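Local coordinates for ferulic acid esterase, AmCE1/Fae1A (Anaeromyces mucronatus, PDB 5CXX), which probably hydrolyses feruloyl esters to release ferulic acid, which it binds in a pocket of its alpha/beta-hydrolase fold, at residues I126-I130 and E131-P135; T161-Y164 and I165-R169; H233-L236 and T237-Q241. All blocks are in the same frame, centred on the assembly; numbering follows the deposited sequence.

How the contacts relate
All three contacts are local ones along helices packed against the central mixed sheet of the alpha/beta-hydrolase fold, contacts 2 and 3 running over the C-terminal ends of theirs, and the helix of contact 2 lies between the other two. It meets contact 1 through I126 CB and I165 CG1, 3.7 Å apart, and contact 3 through Y167 CZ and L236 CD2, 3.9 Å apart. Contacts 1 and 3 do not touch, their nearest atoms being about 15 Å apart. Contact 2 is on the helix, 157-168, that begins in a probable GxSxG nucleophile elbow, and the side chain of T161 is about 8 Å from the bound ferulic acid.

Contact 1. Residues I126-I130 and E131-P135; sequences INELI and EVIMP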
# COMPACT_ATOMS: atom_id res chain seq x y z
N ILE A 126 11.54 0.79 3.75
CA ILE A 126 11.24 1.73 4.84
C ILE A 126 12.20 2.92 4.82
O ILE A 126 11.80 4.06 5.00
CB ILE A 126 11.24 1.01 6.21
CG1 ILE A 126 10.76 1.98 7.32
CG2 ILE A 126 12.68 0.51 6.59
CD1 ILE A 126 10.47 1.19 8.64
N ASN A 127 13.46 2.70 4.48
CA ASN A 127 14.43 3.76 4.40
C ASN A 127 14.24 4.62 3.12
O ASN A 127 14.31 5.86 3.18
CB ASN A 127 15.87 3.19 4.46
CG ASN A 127 16.11 2.51 5.79
OD1 ASN A 127 15.83 3.13 6.82
ND2 ASN A 127 16.50 1.22 5.81
N GLU A 128 13.96 3.95 2.00
CA GLU A 128 13.68 4.67 0.72
C GLU A 128 12.49 5.61 0.89
O GLU A 128 12.57 6.78 0.52
CB GLU A 128 13.38 3.65 -0.40
CG GLU A 128 13.05 4.32 -1.76
CD GLU A 128 14.26 5.07 -2.33
OE1 GLU A 128 15.41 4.86 -1.85
OE2 GLU A 128 14.07 5.90 -3.25
N LEU A 129 11.44 5.10 1.54
CA LEU A 129 10.22 5.93 1.65
C LEU A 129 10.50 7.15 2.56
O LEU A 129 10.18 8.29 2.22
CB LEU A 129 9.07 5.05 2.18
CG LEU A 129 7.77 5.89 2.41
CD1 LEU A 129 7.17 6.35 1.09
CD2 LEU A 129 6.75 5.01 3.21
N ILE A 130 11.07 6.89 3.75
CA ILE A 130 11.15 7.95 4.78
C ILE A 130 12.27 8.93 4.50
O ILE A 130 12.10 10.15 4.69
CB ILE A 130 11.28 7.27 6.18
CG1 ILE A 130 9.96 6.56 6.47
CG2 ILE A 130 11.66 8.29 7.24
CD1 ILE A 130 10.05 5.62 7.73
N GLU A 131 13.41 8.40 4.00
CA GLU A 131 14.59 9.25 3.80
C GLU A 131 14.63 9.92 2.42
O GLU A 131 15.33 10.93 2.28
CB GLU A 131 15.90 8.44 3.94
CG GLU A 131 16.02 7.83 5.35
CD GLU A 131 17.27 6.98 5.46
OE1 GLU A 131 18.23 7.17 4.69
OE2 GLU A 131 17.29 6.10 6.31
N VAL A 132 13.96 9.33 1.43
CA VAL A 132 14.12 9.83 0.04
C VAL A 132 12.79 10.24 -0.57
O VAL A 132 12.68 11.39 -1.04
CB VAL A 132 14.79 8.81 -0.88
CG1 VAL A 132 15.07 9.46 -2.25
CG2 VAL A 132 16.10 8.41 -0.28
N ILE A 133 11.82 9.34 -0.61
CA ILE A 133 10.60 9.65 -1.36
C ILE A 133 9.72 10.70 -0.67
O ILE A 133 9.27 11.68 -1.32
CB ILE A 133 9.79 8.40 -1.59
CG1 ILE A 133 10.52 7.51 -2.65
CG2 ILE A 133 8.39 8.72 -2.21
CD1 ILE A 133 9.82 6.14 -2.82
N MET A 134 9.52 10.58 0.62
CA MET A 134 8.69 11.56 1.31
C MET A 134 9.28 12.96 1.23
O MET A 134 8.57 13.93 0.92
CB MET A 134 8.44 11.14 2.77
CG MET A 134 7.41 10.10 2.82
SD MET A 134 7.26 9.50 4.50
CE MET A 134 6.10 10.69 5.12
N PRO A 135 10.62 13.12 1.47
CA PRO A 135 11.17 14.48 1.28
C PRO A 135 11.06 14.95 -0.18
O PRO A 135 10.83 16.14 -0.44
CB PRO A 135 12.65 14.33 1.70
CG PRO A 135 12.62 13.15 2.69
CD PRO A 135 11.57 12.23 2.18
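E128 and V132 meet where helix 125-140 widens into a pi-type turn, and the carbonyl of E128 serves two donors there. V132 N gives it a bond of 3.0 Å to E128 O, from well above the carbonyl plane, while I133 N approaches E128 O at 2.9 Å, nearly along the C=O axis. One residue earlier E131 N is bonded to N127 O in the ordinary i to i+4 fashion; I133 N to E128 O and M134 N to L129 O (2.9 Å) both reach back five residues, the pi-type spacing. P135 has no N-H to offer the turn before it, and its CD lies 3.3 Å from I130 O, so the helix bends at this point.

With CG anti to the backbone N (chi1 179°) and a bend at the next bond, the E128 chain passes obliquely across V132, OE2 3.8 Å from V132 CB. The polar end is taken up by strand 26-33: OE2 is bonded to Y31 OH and OE1 to S33 OG. N127 and E131 run side by side, yet N127 OD1 and E131 OE2, 3.3 Å apart, are both acceptors. The amide is instead held by N124 OD1 at its ND2 and, at OD1, by a glycerol probably from the crystallisation liquor.

On the inner side L129 CD1 packs 4.1 Å from M134 CG in one of the two methionine conformers, both side chains resting on Y60 of strand 58-62. The wide turn thus keeps V132 N, I133 N and M134 N bonded, the first two sharing E128 O, while the buried E128 carboxylate ties the helix to the neighbouring strand through hydroxyls.

Contact 2. Residues T161-Y164 and I165-R169; sequences TSLY and IGYMR
Four successive i to i+4 bonds join T161-Y164 to I165-R169, as in a regular alpha-helix. I165 N reaches T161 O at 2.9 Å with an N-H...O angle of 170°, G166 N binds S162 O, Y167 N binds L163 O, and M168 N binds Y164 O at 2.9 Å. Helical geometry ends at R169, the first residue to depart from it.

Side chains one turn apart follow the same spacing. T161 and I165 extend side by side, CG2 of T161 lying 3.6 Å from CD1 of I165, and both rest on F125 of helix 125-140. The hydroxyl of T161 turns back into its own helix to M157 O, much as S162 OG, in one of its two conformers, bonds to G158 O in the GxSxG sequence of the probable nucleophile elbow.

L163 and Y167 likewise run together. The leucine CD2 is 3.9 Å from Y167 CE1, and the tyrosine ring presents its edge to the carbonyl of L163, with CD1 3.3 Å from L163 O and the oxygen close to the ring plane. F205 meets this ring edge-to-face, and Y167 OH is bonded to S214 OG.

Y164 is placed differently: with CG anti to the backbone N (chi1 173°), its ring stands out from the helix, leaning toward the C-terminal end. M168 CG comes back beside it at about a right angle, 3.6 Å from Y164 CE1.

The hydroxyls of T161 and Y167 are thus met by a carbonyl of the preceding turn and by a strand residue. The side-chain contacts within the turn are apolar, with T161 and I165 set against helix 125-140 and L163 on strand 175-179.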
# COMPACT_ATOMS: atom_id res chain seq x y z
N THR A 161 4.97 -4.92 3.28
CA THR A 161 5.84 -3.80 3.54
C THR A 161 5.02 -2.64 4.10
O THR A 161 5.49 -1.92 5.01
CB THR A 161 6.55 -3.39 2.20
OG1 THR A 161 7.33 -4.55 1.80
CG2 THR A 161 7.49 -2.18 2.43
N SER A 162 3.80 -2.45 3.60
CA SER A 162 2.93 -1.38 4.14
C SER A 162 2.60 -1.60 5.61
O SER A 162 2.60 -0.66 6.41
CB SER A 162 1.61 -1.30 3.35
OG SER A 162 1.85 -0.85 2.04
N LEU A 163 2.32 -2.86 5.99
CA LEU A 163 2.00 -3.12 7.40
C LEU A 163 3.23 -2.91 8.29
O LEU A 163 3.12 -2.35 9.39
CB LEU A 163 1.52 -4.58 7.59
CG LEU A 163 0.08 -4.77 7.16
CD1 LEU A 163 -0.26 -6.30 7.03
CD2 LEU A 163 -0.90 -4.12 8.18
N TYR A 164 4.39 -3.36 7.80
CA TYR A 164 5.62 -3.21 8.59
C TYR A 164 5.89 -1.73 8.85
O TYR A 164 6.17 -1.30 9.98
CB TYR A 164 6.77 -3.89 7.82
CG TYR A 164 8.14 -3.67 8.41
CD1 TYR A 164 8.44 -4.14 9.69
CD2 TYR A 164 9.12 -3.10 7.63
CE1 TYR A 164 9.72 -3.96 10.21
CE2 TYR A 164 10.44 -2.92 8.16
CZ TYR A 164 10.68 -3.33 9.45
OH TYR A 164 11.97 -3.18 9.96
N ILE A 165 5.87 -0.94 7.76
CA ILE A 165 6.20 0.46 7.92
C ILE A 165 5.11 1.17 8.71
O ILE A 165 5.38 2.03 9.59
CB ILE A 165 6.41 1.12 6.53
CG1 ILE A 165 7.64 0.53 5.82
CG2 ILE A 165 6.57 2.65 6.74
CD1 ILE A 165 7.67 0.94 4.31
N GLY A 166 3.84 0.87 8.41
CA GLY A 166 2.71 1.55 9.06
C GLY A 166 2.66 1.28 10.56
O GLY A 166 2.16 2.16 11.29
N TYR A 167 3.14 0.12 11.01
CA TYR A 167 3.13 -0.12 12.45
C TYR A 167 4.46 0.32 13.07
O TYR A 167 4.42 0.92 14.20
CB TYR A 167 2.82 -1.60 12.79
CG TYR A 167 1.32 -1.79 12.79
CD1 TYR A 167 0.66 -2.08 11.58
CD2 TYR A 167 0.58 -1.67 13.97
CE1 TYR A 167 -0.74 -2.21 11.55
CE2 TYR A 167 -0.83 -1.77 13.96
CZ TYR A 167 -1.47 -2.06 12.73
OH TYR A 167 -2.86 -2.14 12.76
N MET A 168 5.59 0.15 12.39
CA MET A 168 6.84 0.56 13.06
C MET A 168 6.96 2.07 13.08
O MET A 168 7.62 2.59 14.02
CB MET A 168 8.08 -0.02 12.39
CG MET A 168 8.15 -1.60 12.48
SD MET A 168 8.09 -2.31 14.19
CE MET A 168 6.34 -2.57 14.47
N ARG A 169 6.36 2.74 12.08
CA ARG A 169 6.43 4.21 12.00
C ARG A 169 5.03 4.77 11.82
O ARG A 169 4.76 5.62 10.92
CB ARG A 169 7.38 4.65 10.86
CG ARG A 169 8.88 4.41 11.14
CD ARG A 169 9.40 5.06 12.47
NE ARG A 169 9.10 6.51 12.51
CZ ARG A 169 9.97 7.42 12.11
NH1 ARG A 169 11.16 7.08 11.53
NH2 ARG A 169 9.67 8.73 12.25

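Contact 3. Residues H233-L236 and T237-Q241; sequences HEIL and TRNNQ. With GOL (glycerol), chain H.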
# COMPACT_ATOMS: atom_id res chain seq x y z
N HIS A 233 -4.22 -10.69 10.84
CA HIS A 233 -5.46 -10.27 11.53
C HIS A 233 -5.48 -10.82 12.95
O HIS A 233 -5.84 -10.12 13.92
CB HIS A 233 -6.68 -10.73 10.71
CG HIS A 233 -7.94 -10.80 11.51
ND1 HIS A 233 -8.53 -9.68 12.07
CD2 HIS A 233 -8.70 -11.86 11.89
CE1 HIS A 233 -9.61 -10.05 12.73
NE2 HIS A 233 -9.75 -11.37 12.63
N GLU A 234 -5.13 -12.08 13.07
CA GLU A 234 -5.19 -12.72 14.38
C GLU A 234 -4.18 -12.13 15.38
O GLU A 234 -4.49 -11.94 16.54
CB GLU A 234 -5.01 -14.23 14.20
CG GLU A 234 -6.28 -14.80 13.55
CD GLU A 234 -6.19 -16.27 13.13
OE1 GLU A 234 -7.19 -16.81 12.61
OE2 GLU A 234 -5.12 -16.88 13.30
N ILE A 235 -2.96 -11.86 14.91
CA ILE A 235 -1.93 -11.31 15.77
C ILE A 235 -2.30 -9.88 16.19
O ILE A 235 -2.23 -9.58 17.35
CB ILE A 235 -0.56 -11.29 14.99
CG1 ILE A 235 -0.07 -12.73 14.79
CG2 ILE A 235 0.50 -10.41 15.75
CD1 ILE A 235 0.95 -12.90 13.59
N LEU A 236 -2.76 -9.07 15.24
CA LEU A 236 -3.15 -7.67 15.56
C LEU A 236 -4.28 -7.69 16.57
O LEU A 236 -4.32 -6.88 17.53
CB LEU A 236 -3.59 -6.93 14.30
CG LEU A 236 -2.34 -6.67 13.41
CD1 LEU A 236 -2.84 -6.02 12.12
CD2 LEU A 236 -1.37 -5.67 14.09
N THR A 237 -5.22 -8.62 16.39
CA THR A 237 -6.35 -8.73 17.32
C THR A 237 -5.86 -9.11 18.72
O THR A 237 -6.27 -8.52 19.72
CB THR A 237 -7.37 -9.83 16.84
OG1 THR A 237 -7.87 -9.43 15.56
CG2 THR A 237 -8.56 -9.93 17.80
N ARG A 238 -4.99 -10.10 18.80
CA ARG A 238 -4.38 -10.53 20.10
C ARG A 238 -3.67 -9.33 20.76
O ARG A 238 -3.66 -9.20 22.03
CB ARG A 238 -3.35 -11.64 19.82
CG ARG A 238 -3.30 -12.94 20.55
CD ARG A 238 -2.29 -13.92 19.75
NE ARG A 238 -3.06 -14.90 18.97
CZ ARG A 238 -2.70 -15.39 17.79
NH1 ARG A 238 -1.55 -14.98 17.26
NH2 ARG A 238 -3.48 -16.26 17.12
N ASN A 239 -3.12 -8.45 19.93
CA ASN A 239 -2.33 -7.33 20.43
C ASN A 239 -3.14 -6.10 20.64
O ASN A 239 -2.58 -5.06 20.89
CB ASN A 239 -1.20 -7.03 19.47
CG ASN A 239 -0.12 -8.10 19.48
OD1 ASN A 239 -0.09 -9.00 20.33
ND2 ASN A 239 0.80 -7.98 18.53
N ASN A 240 -4.48 -6.22 20.56
CA ASN A 240 -5.36 -5.08 20.78
C ASN A 240 -5.15 -3.92 19.84
O ASN A 240 -5.25 -2.74 20.25
CB ASN A 240 -5.24 -4.59 22.24
CG ASN A 240 -5.62 -5.63 23.22
OD1 ASN A 240 -4.76 -6.29 23.85
ND2 ASN A 240 -6.91 -5.82 23.36
N GLN A 241 -4.83 -4.23 18.58
CA GLN A 241 -4.58 -3.20 17.56
C GLN A 241 -5.85 -3.11 16.73
O GLN A 241 -6.17 -4.09 16.04
CB GLN A 241 -3.36 -3.59 16.65
CG GLN A 241 -2.09 -3.85 17.50
CD GLN A 241 -1.62 -2.60 18.22
OE1 GLN A 241 -1.12 -1.66 17.55
NE2 GLN A 241 -1.83 -2.54 19.53
C1 GOL H . 0.80 -17.45 13.42
O1 GOL H . 0.92 -18.70 12.77
C2 GOL H . -0.34 -17.46 14.43
O2 GOL H . 0.09 -16.72 15.55
C3 GOL H . -1.64 -16.85 13.88
O3 GOL H . -2.70 -17.16 14.78
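With OG1 beside its own backbone N (chi1 -61°), T237 turns its hydroxyl back onto H233. The hydroxyl donates to H233 O at 2.7 Å, and T237 N donates to the same oxygen from the opposite face of the carbonyl plane, so two donors of one residue grip a single acceptor. The same OG1 sits over one face of the H233 imidazole, 3.4 Å from CE1. That ring stacks on W245 and is bonded through ND1 to H243 NE2.

R238 bends at chi3 and lays its guanidinium over E234 O, which stands 4.0 Å above the plane near its centre. Its NH2 does not form a salt bridge with E234; a glycerol, probably from the crystallisation liquor, links them instead. R238 NH2 points almost straight at glycerol O3 (2.6 Å, 179°), and that hydroxyl donates to E234 OE2 at 2.9 Å.

A Schellman motif ends helix 228-238: Q241 N reaches L236 O at 2.9 Å and N240 N reaches T237 O, with N240 at positive phi (60°). Q241 then crosses L236, its CB 3.9 Å from L236 CD2. N239 ND2 is held by the carbonyls of F205 and E202.

At the helix end H233 O, E234 O, I235 O, L236 O and T237 O thus all have donors, whereas E234 OE2 and R238 NH2, 4.2 Å apart and beyond a salt bridge, depend on the glycerol for their link.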